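Local coordinates for acetyltransferase, GNAT family (Colwellia psychrerythraea, PDB 3IWG), which probably transfers an acyl group, as members of the GNAT family do with acetyl-coenzyme A, to an acceptor that is not established, at residues A[17-22]-A[52-57]; A[67-72]-A[107-112]; A[143-148]-A[178-183]; A[152-157]-A[189-194]. All blocks are in the same frame, centred on the assembly; numbering follows the deposited sequence.

Contact 1. Residues A[17-22]-A[52-57]; sequences TQLKKA and KNLVGF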
loop_
_atom_site.group_PDB
_atom_site.type_symbol
_atom_site.label_atom_id
_atom_site.label_comp_id
_atom_site.label_asym_id
_atom_site.label_seq_id
_atom_site.Cartn_x
_atom_site.Cartn_y
_atom_site.Cartn_z
ATOM N N THR A 17 19.921 -11.854 5.701
ATOM C CA THR A 17 18.943 -12.843 6.169
ATOM C C THR A 17 19.271 -13.549 7.478
ATOM O O THR A 17 18.429 -13.610 8.382
ATOM C CB THR A 17 18.714 -13.916 5.092
ATOM O OG1 THR A 17 17.828 -13.375 4.124
ATOM C CG2 THR A 17 18.091 -15.205 5.677
ATOM N N GLN A 18 20.492 -14.063 7.570
ATOM C CA GLN A 18 20.945 -14.754 8.765
ATOM C C GLN A 18 21.233 -13.778 9.888
ATOM O O GLN A 18 20.859 -14.019 11.019
ATOM C CB GLN A 18 22.219 -15.547 8.500
ATOM C CG GLN A 18 22.053 -17.056 8.220
ATOM C CD GLN A 18 23.385 -17.804 8.457
ATOM O OE1 GLN A 18 24.466 -17.173 8.499
ATOM N NE2 GLN A 18 23.307 -19.144 8.627
ATOM N N LEU A 19 21.934 -12.699 9.594
ATOM C CA LEU A 19 22.254 -11.751 10.633
ATOM C C LEU A 19 20.970 -11.125 11.214
ATOM O O LEU A 19 20.851 -10.967 12.444
ATOM C CB LEU A 19 23.226 -10.700 10.115
ATOM C CG LEU A 19 24.662 -11.193 9.886
ATOM C CD1 LEU A 19 25.440 -10.139 9.084
ATOM C CD2 LEU A 19 25.376 -11.489 11.235
ATOM N N LYS A 20 20.002 -10.812 10.341
ATOM C CA LYS A 20 18.744 -10.265 10.815
ATOM C C LYS A 20 17.976 -11.236 11.705
ATOM O O LYS A 20 17.428 -10.848 12.761
ATOM C CB LYS A 20 17.857 -9.815 9.667
ATOM C CG LYS A 20 18.403 -8.607 8.923
ATOM C CD LYS A 20 17.415 -7.455 8.947
ATOM C CE LYS A 20 18.026 -6.109 8.515
ATOM N NZ LYS A 20 17.033 -5.024 8.679
ATOM N N LYS A 21 17.942 -12.498 11.299
ATOM C CA LYS A 21 17.248 -13.511 12.088
ATOM C C LYS A 21 17.879 -13.672 13.481
ATOM O O LYS A 21 17.167 -13.836 14.494
ATOM C CB LYS A 21 17.162 -14.856 11.328
ATOM C CG LYS A 21 16.398 -15.968 12.096
ATOM C CD LYS A 21 16.289 -17.298 11.296
ATOM C CE LYS A 21 15.517 -18.436 12.090
ATOM N NZ LYS A 21 15.753 -18.462 13.608
ATOM N N ALA A 22 19.193 -13.579 13.565
ATOM C CA ALA A 22 19.837 -13.661 14.871
ATOM C C ALA A 22 19.532 -12.412 15.671
ATOM O O ALA A 22 19.270 -12.489 16.881
ATOM C CB ALA A 22 21.314 -13.854 14.726
ATOM N N LYS A 52 36.578 -9.824 5.011
ATOM C CA LYS A 52 35.680 -10.125 3.891
ATOM C C LYS A 52 34.626 -11.201 4.207
ATOM O O LYS A 52 33.980 -11.745 3.288
ATOM C CB LYS A 52 36.474 -10.454 2.613
ATOM C CG LYS A 52 35.953 -9.717 1.358
ATOM C CD LYS A 52 37.027 -9.620 0.244
ATOM C CE LYS A 52 36.841 -8.353 -0.607
ATOM N NZ LYS A 52 37.037 -8.593 -2.070
ATOM N N ASN A 53 34.429 -11.480 5.499
ATOM C CA ASN A 53 33.187 -12.130 5.942
ATOM C C ASN A 53 32.239 -11.153 6.665
ATOM O O ASN A 53 32.629 -10.438 7.597
ATOM C CB ASN A 53 33.451 -13.378 6.820
ATOM C CG ASN A 53 32.150 -14.179 7.113
ATOM O OD1 ASN A 53 31.985 -14.736 8.203
ATOM N ND2 ASN A 53 31.209 -14.192 6.142
ATOM N N LEU A 54 30.988 -11.160 6.236
ATOM C CA LEU A 54 29.946 -10.324 6.815
ATOM C C LEU A 54 29.507 -10.791 8.216
ATOM O O LEU A 54 28.703 -11.704 8.331
ATOM C CB LEU A 54 28.749 -10.352 5.878
ATOM C CG LEU A 54 27.542 -9.486 6.209
ATOM C CD1 LEU A 54 27.997 -8.035 6.379
ATOM C CD2 LEU A 54 26.504 -9.678 5.067
ATOM N N VAL A 55 30.001 -10.141 9.268
ATOM C CA VAL A 55 29.754 -10.582 10.663
ATOM C C VAL A 55 28.849 -9.660 11.513
ATOM O O VAL A 55 28.639 -9.900 12.725
ATOM C CB VAL A 55 31.092 -10.779 11.377
ATOM C CG1 VAL A 55 31.979 -11.710 10.535
ATOM C CG2 VAL A 55 31.782 -9.440 11.619
ATOM N N GLY A 56 28.324 -8.607 10.885
ATOM C CA GLY A 56 27.327 -7.747 11.510
ATOM C C GLY A 56 26.783 -6.680 10.585
ATOM O O GLY A 56 27.244 -6.549 9.451
ATOM N N PHE A 57 25.831 -5.886 11.083
ATOM C CA PHE A 57 25.225 -4.823 10.283
ATOM C C PHE A 57 24.552 -3.710 11.120
ATOM O O PHE A 57 24.278 -3.864 12.315
ATOM C CB PHE A 57 24.149 -5.411 9.339
ATOM C CG PHE A 57 22.850 -5.645 10.029
ATOM C CD1 PHE A 57 22.621 -6.815 10.726
ATOM C CD2 PHE A 57 21.887 -4.659 10.068
ATOM C CE1 PHE A 57 21.409 -7.011 11.409
ATOM C CE2 PHE A 57 20.712 -4.836 10.752
ATOM C CZ PHE A 57 20.469 -6.005 11.424
#

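Contact 2. Residues A[67-72]-A[107-112]; sequences LQYYLQ and LNYQAL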
loop_
_atom_site.group_PDB
_atom_site.type_symbol
_atom_site.label_atom_id
_atom_site.label_comp_id
_atom_site.label_asym_id
_atom_site.label_seq_id
_atom_site.Cartn_x
_atom_site.Cartn_y
_atom_site.Cartn_z
ATOM N N LEU A 67 18.544 2.539 13.568
ATOM C CA LEU A 67 17.348 1.807 13.872
ATOM C C LEU A 67 17.712 0.411 14.344
ATOM O O LEU A 67 16.981 -0.164 15.121
ATOM C CB LEU A 67 16.415 1.731 12.615
ATOM C CG LEU A 67 15.716 3.033 12.102
ATOM C CD1 LEU A 67 14.571 2.758 11.041
ATOM C CD2 LEU A 67 15.117 3.920 13.217
ATOM N N GLN A 68 18.809 -0.149 13.824
ATOM C CA GLN A 68 19.230 -1.525 14.137
ATOM C C GLN A 68 20.764 -1.581 14.135
ATOM O O GLN A 68 21.410 -0.857 13.363
ATOM C CB GLN A 68 18.682 -2.515 13.097
ATOM C CG GLN A 68 17.178 -2.611 13.035
ATOM C CD GLN A 68 16.670 -3.650 12.000
ATOM O OE1 GLN A 68 17.336 -3.934 11.013
ATOM N NE2 GLN A 68 15.465 -4.187 12.228
ATOM N N TYR A 69 21.313 -2.415 15.008
ATOM C CA TYR A 69 22.753 -2.656 15.102
ATOM C C TYR A 69 22.984 -4.065 15.651
ATOM O O TYR A 69 22.306 -4.509 16.599
ATOM C CB TYR A 69 23.404 -1.661 16.019
ATOM C CG TYR A 69 24.891 -1.902 16.266
ATOM C CD1 TYR A 69 25.343 -2.818 17.220
ATOM C CD2 TYR A 69 25.850 -1.188 15.545
ATOM C CE1 TYR A 69 26.730 -3.024 17.426
ATOM C CE2 TYR A 69 27.201 -1.392 15.734
ATOM C CZ TYR A 69 27.634 -2.288 16.688
ATOM O OH TYR A 69 28.972 -2.420 16.853
ATOM N N TYR A 70 23.908 -4.784 15.044
ATOM C CA TYR A 70 24.162 -6.142 15.473
ATOM C C TYR A 70 25.552 -6.558 15.028
ATOM O O TYR A 70 25.908 -6.368 13.862
ATOM C CB TYR A 70 23.119 -7.103 14.904
ATOM C CG TYR A 70 23.374 -8.529 15.269
ATOM C CD1 TYR A 70 22.892 -9.039 16.454
ATOM C CD2 TYR A 70 24.143 -9.352 14.463
ATOM C CE1 TYR A 70 23.128 -10.324 16.834
ATOM C CE2 TYR A 70 24.389 -10.671 14.825
ATOM C CZ TYR A 70 23.890 -11.150 16.030
ATOM O OH TYR A 70 24.126 -12.442 16.436
ATOM N N LEU A 71 26.318 -7.123 15.959
ATOM C CA LEU A 71 27.591 -7.827 15.670
ATOM C C LEU A 71 27.548 -9.237 16.207
ATOM O O LEU A 71 27.043 -9.471 17.303
ATOM C CB LEU A 71 28.759 -7.135 16.358
ATOM C CG LEU A 71 29.730 -6.469 15.404
ATOM C CD1 LEU A 71 30.856 -5.822 16.190
ATOM C CD2 LEU A 71 30.284 -7.458 14.391
ATOM N N GLN A 72 28.087 -10.183 15.466
ATOM C CA GLN A 72 28.192 -11.524 16.014
ATOM C C GLN A 72 28.738 -11.478 17.468
ATOM O O GLN A 72 29.564 -10.610 17.847
ATOM C CB GLN A 72 28.999 -12.443 15.116
ATOM C CG GLN A 72 28.110 -13.164 14.119
ATOM C CD GLN A 72 28.859 -13.608 12.900
ATOM O OE1 GLN A 72 30.091 -13.544 12.870
ATOM N NE2 GLN A 72 28.127 -14.051 11.870
ATOM N N LEU A 107 19.294 -5.629 23.950
ATOM C CA LEU A 107 20.152 -5.345 25.108
ATOM C C LEU A 107 21.489 -4.856 24.637
ATOM O O LEU A 107 21.963 -3.824 25.086
ATOM C CB LEU A 107 20.280 -6.589 25.998
ATOM C CG LEU A 107 19.024 -7.050 26.769
ATOM C CD1 LEU A 107 19.251 -8.388 27.526
ATOM C CD2 LEU A 107 18.511 -5.967 27.700
ATOM N N ASN A 108 22.085 -5.573 23.693
ATOM C CA ASN A 108 23.401 -5.197 23.195
ATOM C C ASN A 108 23.419 -3.853 22.508
ATOM O O ASN A 108 24.312 -3.063 22.696
ATOM C CB ASN A 108 23.962 -6.271 22.282
ATOM C CG ASN A 108 24.597 -7.423 23.054
ATOM O OD1 ASN A 108 24.223 -8.584 22.884
ATOM N ND2 ASN A 108 25.587 -7.112 23.869
ATOM N N TYR A 109 22.408 -3.573 21.714
ATOM C CA TYR A 109 22.384 -2.331 20.937
ATOM C C TYR A 109 22.120 -1.215 21.915
ATOM O O TYR A 109 22.764 -0.161 21.880
ATOM C CB TYR A 109 21.320 -2.498 19.824
ATOM C CG TYR A 109 20.851 -1.291 19.039
ATOM C CD1 TYR A 109 21.647 -0.185 18.851
ATOM C CD2 TYR A 109 19.592 -1.294 18.443
ATOM C CE1 TYR A 109 21.212 0.896 18.096
ATOM C CE2 TYR A 109 19.149 -0.212 17.709
ATOM C CZ TYR A 109 19.956 0.880 17.536
ATOM O OH TYR A 109 19.492 1.991 16.840
ATOM N N GLN A 110 21.205 -1.455 22.836
ATOM C CA GLN A 110 20.886 -0.443 23.880
ATOM C C GLN A 110 22.119 -0.070 24.708
ATOM O O GLN A 110 22.366 1.121 24.988
ATOM C CB GLN A 110 19.780 -0.951 24.821
ATOM C CG GLN A 110 19.441 -0.002 25.943
ATOM C CD GLN A 110 18.371 -0.533 26.912
ATOM O OE1 GLN A 110 17.297 0.068 27.035
ATOM N NE2 GLN A 110 18.648 -1.655 27.577
ATOM N N ALA A 111 22.889 -1.085 25.096
ATOM C CA ALA A 111 24.032 -0.838 25.938
ATOM C C ALA A 111 24.897 0.192 25.290
ATOM O O ALA A 111 25.357 1.139 25.944
ATOM C CB ALA A 111 24.835 -2.121 26.182
ATOM N N LEU A 112 25.107 0.014 23.987
ATOM C CA LEU A 112 26.085 0.826 23.293
ATOM C C LEU A 112 25.565 2.211 23.148
ATOM O O LEU A 112 26.341 3.157 23.220
ATOM C CB LEU A 112 26.458 0.205 21.941
ATOM C CG LEU A 112 27.084 -1.181 22.113
ATOM C CD1 LEU A 112 27.246 -1.963 20.765
ATOM C CD2 LEU A 112 28.424 -1.007 22.806
#

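Contact 3. Residues A[143-148]-A[178-183]; sequences MQIAGT and ERKELF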
loop_
_atom_site.group_PDB
_atom_site.type_symbol
_atom_site.label_atom_id
_atom_site.label_comp_id
_atom_site.label_asym_id
_atom_site.label_seq_id
_atom_site.Cartn_x
_atom_site.Cartn_y
_atom_site.Cartn_z
HETATM N N MSE A 143 -17.179 -6.341 16.002
HETATM C CA MSE A 143 -16.591 -5.630 14.872
HETATM C C MSE A 143 -16.740 -6.500 13.623
HETATM O O MSE A 143 -16.709 -7.740 13.708
HETATM C CB MSE A 143 -15.128 -5.301 15.136
HETATM C CG MSE A 143 -14.896 -4.376 16.288
HETATM SE SE MSE A 143 -13.061 -3.981 16.565
HETATM C CE MSE A 143 -12.936 -2.594 15.192
ATOM N N GLN A 144 -16.926 -5.858 12.464
ATOM C CA GLN A 144 -17.036 -6.598 11.213
ATOM C C GLN A 144 -15.752 -6.463 10.371
ATOM O O GLN A 144 -15.167 -5.402 10.258
ATOM C CB GLN A 144 -18.312 -6.208 10.453
ATOM C CG GLN A 144 -18.208 -4.922 9.613
ATOM C CD GLN A 144 -19.530 -4.496 8.887
ATOM O OE1 GLN A 144 -19.621 -4.595 7.652
ATOM N NE2 GLN A 144 -20.532 -3.981 9.654
ATOM N N ILE A 145 -15.289 -7.580 9.812
ATOM C CA ILE A 145 -14.033 -7.576 9.071
ATOM C C ILE A 145 -14.219 -6.673 7.858
ATOM O O ILE A 145 -15.298 -6.663 7.295
ATOM C CB ILE A 145 -13.619 -8.990 8.669
ATOM C CG1 ILE A 145 -12.164 -8.981 8.190
ATOM C CG2 ILE A 145 -14.579 -9.569 7.599
ATOM C CD1 ILE A 145 -11.642 -10.325 7.900
ATOM N N ALA A 146 -13.220 -5.857 7.508
ATOM C CA ALA A 146 -13.387 -4.960 6.352
ATOM C C ALA A 146 -13.336 -5.753 5.028
ATOM O O ALA A 146 -12.584 -6.702 4.858
ATOM C CB ALA A 146 -12.358 -3.851 6.344
ATOM N N GLY A 147 -14.209 -5.362 4.120
ATOM C CA GLY A 147 -14.199 -5.857 2.754
ATOM C C GLY A 147 -13.806 -4.708 1.833
ATOM O O GLY A 147 -13.823 -3.522 2.207
ATOM N N THR A 148 -13.504 -5.098 0.607
ATOM C CA THR A 148 -12.962 -4.245 -0.424
ATOM C C THR A 148 -13.850 -3.051 -0.605
ATOM O O THR A 148 -13.368 -1.942 -0.681
ATOM C CB THR A 148 -12.844 -5.071 -1.719
ATOM O OG1 THR A 148 -12.158 -6.305 -1.412
ATOM C CG2 THR A 148 -12.077 -4.318 -2.785
ATOM N N GLU A 178 -6.786 -7.323 2.276
ATOM C CA GLU A 178 -6.417 -8.589 1.633
ATOM C C GLU A 178 -5.862 -9.561 2.618
ATOM O O GLU A 178 -6.081 -10.779 2.486
ATOM C CB GLU A 178 -5.355 -8.381 0.557
ATOM C CG GLU A 178 -5.884 -7.529 -0.637
ATOM C CD GLU A 178 -4.898 -7.525 -1.811
ATOM O OE1 GLU A 178 -4.419 -8.626 -2.171
ATOM O OE2 GLU A 178 -4.634 -6.433 -2.365
ATOM N N ARG A 179 -5.167 -9.043 3.628
ATOM C CA ARG A 179 -4.614 -9.925 4.661
ATOM C C ARG A 179 -5.685 -10.262 5.721
ATOM O O ARG A 179 -5.407 -11.018 6.612
ATOM C CB ARG A 179 -3.402 -9.286 5.354
ATOM C CG ARG A 179 -2.176 -9.057 4.479
ATOM C CD ARG A 179 -1.060 -8.200 5.201
ATOM N NE ARG A 179 -0.501 -8.850 6.405
ATOM C CZ ARG A 179 0.393 -9.852 6.383
ATOM N NH1 ARG A 179 0.876 -10.323 5.235
ATOM N NH2 ARG A 179 0.822 -10.397 7.513
ATOM N N LYS A 180 -6.893 -9.707 5.592
ATOM C CA LYS A 180 -7.945 -9.840 6.622
ATOM C C LYS A 180 -7.528 -9.360 8.043
ATOM O O LYS A 180 -7.843 -9.976 9.064
ATOM C CB LYS A 180 -8.456 -11.290 6.620
ATOM C CG LYS A 180 -8.718 -11.835 5.184
ATOM C CD LYS A 180 -9.631 -13.055 5.199
ATOM C CE LYS A 180 -9.753 -13.757 3.806
ATOM N NZ LYS A 180 -9.524 -15.252 3.934
ATOM N N GLU A 181 -6.824 -8.239 8.094
ATOM C CA GLU A 181 -6.341 -7.714 9.366
ATOM C C GLU A 181 -7.087 -6.495 9.848
ATOM O O GLU A 181 -6.795 -5.964 10.934
ATOM C CB GLU A 181 -4.839 -7.447 9.288
ATOM C CG GLU A 181 -4.035 -8.718 9.144
ATOM C CD GLU A 181 -2.558 -8.473 8.884
ATOM O OE1 GLU A 181 -2.196 -7.339 8.529
ATOM O OE2 GLU A 181 -1.755 -9.426 9.013
ATOM N N LEU A 182 -8.023 -5.995 9.047
ATOM C CA LEU A 182 -8.670 -4.727 9.387
ATOM C C LEU A 182 -10.107 -4.962 9.810
ATOM O O LEU A 182 -10.803 -5.741 9.178
ATOM C CB LEU A 182 -8.599 -3.758 8.207
ATOM C CG LEU A 182 -9.211 -2.330 8.318
ATOM C CD1 LEU A 182 -8.540 -1.466 9.360
ATOM C CD2 LEU A 182 -9.155 -1.647 6.930
ATOM N N PHE A 183 -10.549 -4.268 10.868
ATOM C CA PHE A 183 -11.925 -4.372 11.305
ATOM C C PHE A 183 -12.533 -2.994 11.592
ATOM O O PHE A 183 -11.836 -2.035 11.911
ATOM C CB PHE A 183 -12.024 -5.231 12.568
ATOM C CG PHE A 183 -11.569 -6.649 12.380
ATOM C CD1 PHE A 183 -10.233 -6.958 12.326
ATOM C CD2 PHE A 183 -12.481 -7.690 12.285
ATOM C CE1 PHE A 183 -9.807 -8.264 12.139
ATOM C CE2 PHE A 183 -12.040 -9.006 12.096
ATOM C CZ PHE A 183 -10.693 -9.277 12.043
HETATM O O HOH W 1 -9.723 -6.911 6.825
#

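Contact 4. Residues A[152-157]-A[189-194]; sequences TAFVTF and GKLLAA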
loop_
_atom_site.group_PDB
_atom_site.type_symbol
_atom_site.label_atom_id
_atom_site.label_comp_id
_atom_site.label_asym_id
_atom_site.label_seq_id
_atom_site.Cartn_x
_atom_site.Cartn_y
_atom_site.Cartn_z
ATOM N N THR A 152 -12.785 2.830 1.056
ATOM C CA THR A 152 -12.766 4.296 0.988
ATOM C C THR A 152 -13.277 4.872 2.308
ATOM O O THR A 152 -12.809 5.928 2.762
ATOM C CB THR A 152 -13.583 4.953 -0.211
ATOM O OG1 THR A 152 -13.537 6.394 -0.046
ATOM C CG2 THR A 152 -15.087 4.542 -0.201
ATOM N N ALA A 153 -14.251 4.200 2.906
ATOM C CA ALA A 153 -14.774 4.665 4.180
ATOM C C ALA A 153 -13.680 4.572 5.252
ATOM O O ALA A 153 -13.448 5.529 6.007
ATOM C CB ALA A 153 -16.020 3.864 4.564
ATOM N N PHE A 154 -12.945 3.467 5.279
ATOM C CA PHE A 154 -11.825 3.393 6.214
ATOM C C PHE A 154 -10.788 4.494 5.974
ATOM O O PHE A 154 -10.263 5.101 6.904
ATOM C CB PHE A 154 -11.200 2.015 6.164
ATOM C CG PHE A 154 -11.934 0.977 6.996
ATOM C CD1 PHE A 154 -11.674 0.824 8.363
ATOM C CD2 PHE A 154 -12.871 0.154 6.427
ATOM C CE1 PHE A 154 -12.359 -0.162 9.110
ATOM C CE2 PHE A 154 -13.550 -0.809 7.170
ATOM C CZ PHE A 154 -13.308 -0.973 8.506
ATOM N N VAL A 155 -10.471 4.746 4.713
ATOM C CA VAL A 155 -9.434 5.740 4.344
ATOM C C VAL A 155 -9.859 7.131 4.770
ATOM O O VAL A 155 -9.112 7.853 5.446
ATOM C CB VAL A 155 -9.109 5.684 2.823
ATOM C CG1 VAL A 155 -8.440 6.976 2.318
ATOM C CG2 VAL A 155 -8.241 4.406 2.511
ATOM N N THR A 156 -11.084 7.479 4.433
ATOM C CA THR A 156 -11.654 8.726 4.893
ATOM C C THR A 156 -11.683 8.825 6.422
ATOM O O THR A 156 -11.307 9.852 7.001
ATOM C CB THR A 156 -13.090 8.831 4.394
ATOM O OG1 THR A 156 -13.073 8.811 2.969
ATOM C CG2 THR A 156 -13.732 10.098 4.890
ATOM N N PHE A 157 -12.133 7.758 7.076
ATOM C CA PHE A 157 -12.117 7.740 8.542
ATOM C C PHE A 157 -10.683 7.994 9.127
ATOM O O PHE A 157 -10.481 8.871 9.973
ATOM C CB PHE A 157 -12.719 6.414 9.043
ATOM C CG PHE A 157 -12.739 6.293 10.528
ATOM C CD1 PHE A 157 -11.759 5.577 11.172
ATOM C CD2 PHE A 157 -13.733 6.928 11.277
ATOM C CE1 PHE A 157 -11.754 5.464 12.528
ATOM C CE2 PHE A 157 -13.747 6.817 12.627
ATOM C CZ PHE A 157 -12.742 6.096 13.274
ATOM N N GLY A 189 -24.537 3.010 9.688
ATOM C CA GLY A 189 -23.733 3.294 8.506
ATOM C C GLY A 189 -22.430 4.088 8.700
ATOM O O GLY A 189 -21.766 4.431 7.726
ATOM N N LYS A 190 -22.031 4.381 9.934
ATOM C CA LYS A 190 -20.772 5.121 10.162
ATOM C C LYS A 190 -19.786 4.382 11.087
ATOM O O LYS A 190 -20.171 3.563 11.932
ATOM C CB LYS A 190 -21.078 6.531 10.711
ATOM C CG LYS A 190 -21.500 7.539 9.642
ATOM C CD LYS A 190 -22.215 8.758 10.260
ATOM C CE LYS A 190 -22.633 9.787 9.158
ATOM N NZ LYS A 190 -21.468 10.705 8.741
ATOM N N LEU A 191 -18.513 4.699 10.890
ATOM C CA LEU A 191 -17.421 4.066 11.589
ATOM C C LEU A 191 -17.245 4.738 12.943
ATOM O O LEU A 191 -17.013 5.926 12.984
ATOM C CB LEU A 191 -16.123 4.202 10.777
ATOM C CG LEU A 191 -15.819 3.017 9.870
ATOM C CD1 LEU A 191 -14.527 3.269 9.090
ATOM C CD2 LEU A 191 -15.720 1.682 10.704
ATOM N N LEU A 192 -17.372 3.994 14.041
ATOM C CA LEU A 192 -17.003 4.521 15.341
ATOM C C LEU A 192 -15.515 4.267 15.628
ATOM O O LEU A 192 -14.894 5.015 16.380
ATOM C CB LEU A 192 -17.868 3.921 16.431
ATOM C CG LEU A 192 -19.341 4.317 16.386
ATOM C CD1 LEU A 192 -20.131 3.668 17.497
ATOM C CD2 LEU A 192 -19.505 5.842 16.422
ATOM N N ALA A 193 -14.943 3.224 15.037
ATOM C CA ALA A 193 -13.539 2.948 15.236
ATOM C C ALA A 193 -13.049 1.973 14.198
ATOM O O ALA A 193 -13.840 1.232 13.656
ATOM C CB ALA A 193 -13.302 2.359 16.636
ATOM N N ALA A 194 -11.730 1.921 14.014
ATOM C CA ALA A 194 -11.086 0.962 13.106
ATOM C C ALA A 194 -10.074 0.191 13.913
ATOM O O ALA A 194 -9.317 0.809 14.644
ATOM C CB ALA A 194 -10.340 1.711 11.989
#

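Contact 1. Residues A[17-22]-A[52-57]
Leu19 lies across strand 53-57, reaching from the side chain of Leu54 to the ring of Phe57. Its two branches divide the work. CD1 meets CG of Leu54 at 3.6 Å and also lies 3.7 Å from the backbone N of Gly56, while CD2 rests 3.9 Å from the carbonyl O of Val55. Nearer the helix, CB of Leu19 comes to 4.0 Å from CD1 of Phe57. The torsion behind this sets CG of Leu19 anti to its carbonyl carbon (chi1 -72°), which sends both methyls over the backbone of the strand.

Lys20 takes the far end of the same ring. Its aliphatic chain, bent at chi2, crosses the Phe57 side chain at about a right angle, with CE 3.7 Å from CE2 of Phe57. The ammonium group runs on past the aromatic ring to the side-chain oxygen of Gln68, so the lysine pairs apolar contact with a polar end held elsewhere.

Val55 and Gly56 form a classic beta bulge opposite Phe48, and CA of Gly56 is 6.5 Å from CA of Leu19. The axis of helix 17-22 passes 8.6 Å from that of strand 53-57, at 44°. Helix 17-26 thus covers one face of the sheet, where strand 53-60 runs between strands 44-50 and 65-71, and Leu19 also reaches Tyr70 on strand 65-71.

Contact 2. Residues A[67-72]-A[107-112]
Tyr109 drops from helix 107-112 onto the strand holding Tyr69, and its side chain follows that strand from Tyr69 back to Leu67. CB starts 3.9 Å from the carbonyl O of Tyr69. With CG anti to the backbone N of Tyr109 (chi1 167°), the ring then runs down beside the strand backbone. CD1 lies 3.6 Å from CB of Tyr69, which sits over one ring face, offset toward the rim; measured to the ring centroid this is a CH-pi contact of 4.0 Å, 26° off the normal. The carbonyl carbon of Gln68 lies over that same face. Further out, CE2 carries the ring edge to the carbonyl O of Leu67, 3.4 Å away and near the ring plane. The hydroxyl at the tip reaches the Leu67 backbone, its OH 3.4 Å from C of Leu67, and makes a weak hydrogen bond with the carbonyl of Phe101 on the next strand.

One turn on, Leu112 comes to the tyrosine of the strand: its CD1 touches CE1 of Tyr69 at 3.5 Å, the two side chains crossing at about a right angle. The hydroxyl of Tyr69 is bonded to Ser79, and Phe83 meets its ring edge-to-face, so helix 76-87 shares this layer. The axes of strand 67-71 and helix 107-112 stand 105° apart. Strand 65-71, helix 76-87 and the parallel strand 99-103 make the beta-alpha-beta unit of the GNAT fold, and helix 107-116 packs on the same face of the sheet, as is usual in that fold.

Contact 3. Residues A[143-148]-A[178-183]
Ile145 and Phe183 form the apolar centre, an antiparallel non-hydrogen-bonded pair with both side chains on one face of the sheet. CG1 of Ile145 sits over a face of the Phe183 ring, 4.3 Å from its centroid and 25° off the normal. With that CG1 anti to the backbone N (chi1 -167°), the chain continues to CD1, which meets CB of Lys180 at 3.6 Å. On the other flank CE of Met143, a selenomethionine, packs 3.8 Å from CB of Phe183. An alanine in place of Phe183 would probably leave CG1 of Ile145 without the ring face it rests on and open a gap toward Phe230 and His234, which meet that ring edge-to-face.

Further out, Ala146 N donates to Leu182 O at 2.9 Å, nearly straight at 174°, and water 1 accepts from Leu182 N at 2.9 Å. At the polar edge Arg179 NE makes a salt bridge with Glu181, 3.0 Å from OE2, while Glu178 and Arg179 pair with Arg179 and Glu178 of the second subunit. The chemistry implies division of labour: apolar contacts, the one direct backbone bond between these segments and Gln144's pairing with Gly184 attach strand 144-145, while charged groups serve the loop and the subunit interface.

Contact 4. Residues A[152-157]-A[189-194]
Leu191 points its side chain between two phenylalanines of helix 152-157, and each ring receives a different part of it. CD1 of Leu191 stands over one face of Phe154, 4.0 Å from the ring centroid and only 17° off the normal, the leucine crossing that phenylalanine at about a right angle. CB of Leu191 instead lies over a face of Phe157, 4.1 Å from the centroid and 28° off the normal. The same CD1 also touches CB of Phe157 at 3.6 Å, so one methyl bridges the pair.

Ala194 completes the arrangement differently: its CB lies in the plane of the Phe154 ring, at the edge, 4.0 Å from CD1 of Phe154, and also reaches CE1 of Phe157. With CG anti to its backbone N (chi1 180°), Phe157 extends along the turning strand, where CE2 lies 3.4 Å from O of Leu191 and CZ is 3.8 Å from CA of Ala193. A serine in place of Phe157 would probably leave CB of Leu191 without the ring face it rests on and open a gap beside Ala193 and Ala194.

On the outer side of the helix Thr156 OG1 donates to O of Thr152 at 2.9 Å, from the opposite face to the backbone N of Thr156.

Leu192 and Ala193 form a classic beta bulge opposite Tyr185, and the strand turns a corner there, bringing both Leu191 and Ala194 toward the helix. A helix laid on antiparallel strands that follow it in sequence is typical of the first half of a GNAT domain.

In the fold
Along the chain, contacts 1 and 2 come first, in series; contacts 3 and 4 follow with their segments interleaved. The first two, with centres 13 Å apart, lie on the neighbouring strands 53-60 and 65-71 and touch through Lys20 and Gln68. The other two, 12 Å apart between centres, lie on the neighbouring strands 182-187 and 190-199 and meet where Phe154 packs on Ala146 and Leu182. Between the groups the centres lie 36 to 43 Å apart, matching two GNAT-family regions. Contacts 1 and 4 look like counterparts: in each, an early helix covers a bulged strand. This is consistent with a tandem GNAT architecture. Contacts 1, 3 and 4 touch the second subunit; contact 2 does not.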